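Local coordinates for protein minor fimbrium tip subunit Mfa3 (Porphyromonas gingivalis ATCC 33277, PDB 5NF4) that forms part of the tip of the minor fimbriae, filaments that mediate biofilm formation and adhesion to host cells and other oral bacteria, at residues A[207-211]-A[280-284]. Residues are numbered along the deposited sequence; the frame is centred on the assembly and turned at random.
Sequences VENLQ and LTTRG
L280 and L210 meet through their methyl ends, CD2 against CD1 at 4.4 Å, on the buried side of an antiparallel β pairing in this fimbrillin-superfamily protein. Strand 210-216 starts here, directly after the 3-10 turn 207-209, and strand 277-282 ends beside it. L210 holds CG anti to its own N (chi1 179°), which brings CD1 back toward the partner strand although CB points away. Both leucines are buried, which suits their apolar side chains, and W249 of strand 248-254 also touches L210. The next residue, T281, contributes its carbonyl: Q211 N approaches in the carbonyl plane and donates a 2.8 Å bond to T281 O, while CD1 of L210 lies near the same oxygen. Q211 CB, pointing toward the partner strand, sits 3.3 Å from T281 O. β-Branched T281 and T282 fit the extended backbone, and their side chains reach V287 and Y288 of the following strand, 287-291. T282 faces L210 as a non-hydrogen-bonded pair with diverging side chains. Its CA lies 3.1 Å from N209 O in a CA-H...O contact, and its OG1 turns instead to weak bonds with the backbone N of G284 and of L286. R283 follows with one firm main-chain bond and one weak side-chain bond. Its backbone N donates to N209 O at 2.8 Å, from 36° above the carbonyl plane. The exposed side chain, extended from CG to NE, has the length to reach the turn's carbonyls: NE bonds weakly to E208 O (3.1 Å), which lies at the guanidinium edge near its plane, and L210 O lies over one face. A water beside the guanidinium accepts from R283 NH2 and donates to both L210 O and V207 O, the latter at 2.7 Å.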
ATOM      1  N   VAL A 207     -16.555  22.321  -9.216  1.00 49.79           N
ATOM      2  CA  VAL A 207     -16.615  21.010  -9.851  1.00 48.62           C
ATOM      3  C   VAL A 207     -17.342  21.091 -11.216  1.00 51.64           C
ATOM      4  O   VAL A 207     -17.159  20.227 -12.075  1.00 54.25           O
ATOM      5  CB  VAL A 207     -17.303  19.964  -8.925  1.00 50.45           C
ATOM      6  CG1 VAL A 207     -18.800  20.198  -8.815  1.00 51.76           C
ATOM      7  CG2 VAL A 207     -17.010  18.552  -9.403  1.00 49.77           C
ATOM      8  N   GLU A 208     -18.129  22.142 -11.411  1.00 51.39           N
ATOM      9  CA  GLU A 208     -18.789  22.394 -12.701  1.00 53.80           C
ATOM     10  C   GLU A 208     -17.787  22.570 -13.860  1.00 55.58           C
ATOM     11  O   GLU A 208     -18.160  22.471 -15.036  1.00 57.97           O
ATOM     12  CB  GLU A 208     -19.658  23.642 -12.625  1.00 56.47           C
ATOM     13  CG  GLU A 208     -20.851  23.523 -11.704  1.00 70.10           C
ATOM     14  CD  GLU A 208     -20.463  23.496 -10.244  1.00 67.86           C
ATOM     15  OE1 GLU A 208     -19.379  24.031  -9.909  1.00 54.98           O
ATOM     16  OE2 GLU A 208     -21.235  22.916  -9.446  1.00 57.11           O
ATOM     17  N   ASN A 209     -16.547  22.905 -13.522  1.00 54.47           N
ATOM     18  CA  ASN A 209     -15.535  23.219 -14.525  1.00 63.40           C
ATOM     19  C   ASN A 209     -14.700  22.007 -14.869  1.00 63.22           C
ATOM     20  O   ASN A 209     -13.830  22.090 -15.723  1.00 59.02           O
ATOM     21  CB  ASN A 209     -14.588  24.322 -14.048  1.00 61.28           C
ATOM     22  CG  ASN A 209     -15.285  25.646 -13.787  1.00 65.05           C
ATOM     23  OD1 ASN A 209     -16.185  26.064 -14.525  1.00 65.55           O
ATOM     24  ND2 ASN A 209     -14.846  26.332 -12.736  1.00 64.12           N
ATOM     25  N   LEU A 210     -14.948  20.893 -14.186  1.00 51.33           N
ATOM     26  CA  LEU A 210     -14.049  19.744 -14.259  1.00 47.76           C
ATOM     27  C   LEU A 210     -14.494  18.779 -15.334  1.00 52.12           C
ATOM     28  O   LEU A 210     -15.653  18.403 -15.381  1.00 54.90           O
ATOM     29  CB  LEU A 210     -13.981  19.010 -12.912  1.00 48.19           C
ATOM     30  CG  LEU A 210     -13.104  17.752 -12.815  1.00 57.83           C
ATOM     31  CD1 LEU A 210     -11.617  18.093 -12.958  1.00 63.73           C
ATOM     32  CD2 LEU A 210     -13.354  17.006 -11.496  1.00 67.91           C
ATOM     33  N   GLN A 211     -13.563  18.375 -16.192  1.00 50.25           N
ATOM     34  CA  GLN A 211     -13.863  17.387 -17.220  1.00 54.24           C
ATOM     35  C   GLN A 211     -13.349  16.023 -16.780  1.00 51.94           C
ATOM     36  O   GLN A 211     -14.043  15.022 -16.892  1.00 56.08           O
ATOM     37  CB  GLN A 211     -13.235  17.783 -18.549  1.00 62.77           C
ATOM     38  CG  GLN A 211     -13.455  16.786 -19.652  1.00 80.52           C
ATOM     39  CD  GLN A 211     -12.689  17.152 -20.900  1.00 98.78           C
ATOM     40  OE1 GLN A 211     -12.778  18.279 -21.391  1.00103.18           O
ATOM     41  NE2 GLN A 211     -11.907  16.204 -21.410  1.00104.88           N
ATOM     42  N   LEU A 280      -5.512  17.447 -13.837  1.00 36.41           N
ATOM     43  CA  LEU A 280      -6.880  17.933 -13.872  1.00 35.95           C
ATOM     44  C   LEU A 280      -7.085  18.634 -15.161  1.00 39.98           C
ATOM     45  O   LEU A 280      -6.353  19.566 -15.464  1.00 46.78           O
ATOM     46  CB  LEU A 280      -7.160  18.914 -12.742  1.00 42.18           C
ATOM     47  CG  LEU A 280      -6.850  18.489 -11.318  1.00 56.56           C
ATOM     48  CD1 LEU A 280      -6.952  19.730 -10.474  1.00 67.98           C
ATOM     49  CD2 LEU A 280      -7.838  17.451 -10.868  1.00 73.92           C
ATOM     50  N   THR A 281      -8.102  18.203 -15.895  1.00 38.35           N
ATOM     51  CA  THR A 281      -8.501  18.857 -17.120  1.00 41.57           C
ATOM     52  C   THR A 281      -9.862  19.484 -16.957  1.00 42.50           C
ATOM     53  O   THR A 281     -10.817  18.812 -16.535  1.00 45.41           O
ATOM     54  CB  THR A 281      -8.535  17.873 -18.286  1.00 50.92           C
ATOM     55  OG1 THR A 281      -7.235  17.320 -18.435  1.00 44.83           O
ATOM     56  CG2 THR A 281      -8.921  18.576 -19.584  1.00 55.23           C
ATOM     57  N   THR A 282      -9.958  20.763 -17.329  1.00 44.96           N
ATOM     58  CA  THR A 282     -11.187  21.510 -17.199  1.00 54.19           C
ATOM     59  C   THR A 282     -11.974  21.423 -18.496  1.00 53.07           C
ATOM     60  O   THR A 282     -11.411  21.134 -19.545  1.00 52.09           O
ATOM     61  CB  THR A 282     -10.938  22.996 -16.898  1.00 67.26           C
ATOM     62  OG1 THR A 282     -10.399  23.631 -18.059  1.00 69.49           O
ATOM     63  CG2 THR A 282      -9.994  23.174 -15.759  1.00 63.66           C
ATOM     64  N   ARG A 283     -13.270  21.664 -18.415  1.00 52.12           N
ATOM     65  CA  ARG A 283     -14.107  21.735 -19.627  1.00 57.41           C
ATOM     66  C   ARG A 283     -13.594  22.762 -20.651  1.00 64.58           C
ATOM     67  O   ARG A 283     -13.835  22.614 -21.859  1.00 64.20           O
ATOM     68  CB  ARG A 283     -15.549  22.044 -19.238  1.00 66.34           C
ATOM     69  CG  ARG A 283     -16.151  20.965 -18.375  1.00 77.66           C
ATOM     70  CD  ARG A 283     -17.569  21.283 -17.999  1.00 98.22           C
ATOM     71  NE  ARG A 283     -18.113  20.244 -17.131  1.00113.20           N
ATOM     72  CZ  ARG A 283     -18.640  19.103 -17.562  1.00124.56           C
ATOM     73  NH1 ARG A 283     -18.703  18.844 -18.863  1.00128.87           N
ATOM     74  NH2 ARG A 283     -19.106  18.219 -16.690  1.00126.34           N
ATOM     75  N   GLY A 284     -12.902  23.802 -20.192  1.00 59.45           N
ATOM     76  CA  GLY A 284     -12.303  24.747 -21.123  1.00 70.78           C
ATOM     77  C   GLY A 284     -11.116  24.155 -21.872  1.00 82.13           C
ATOM     78  O   GLY A 284     -10.658  24.724 -22.861  1.00 67.05           O
TER
HETATM   79  O   HOH W   1     -18.247  18.439 -13.854  1.00 69.38           O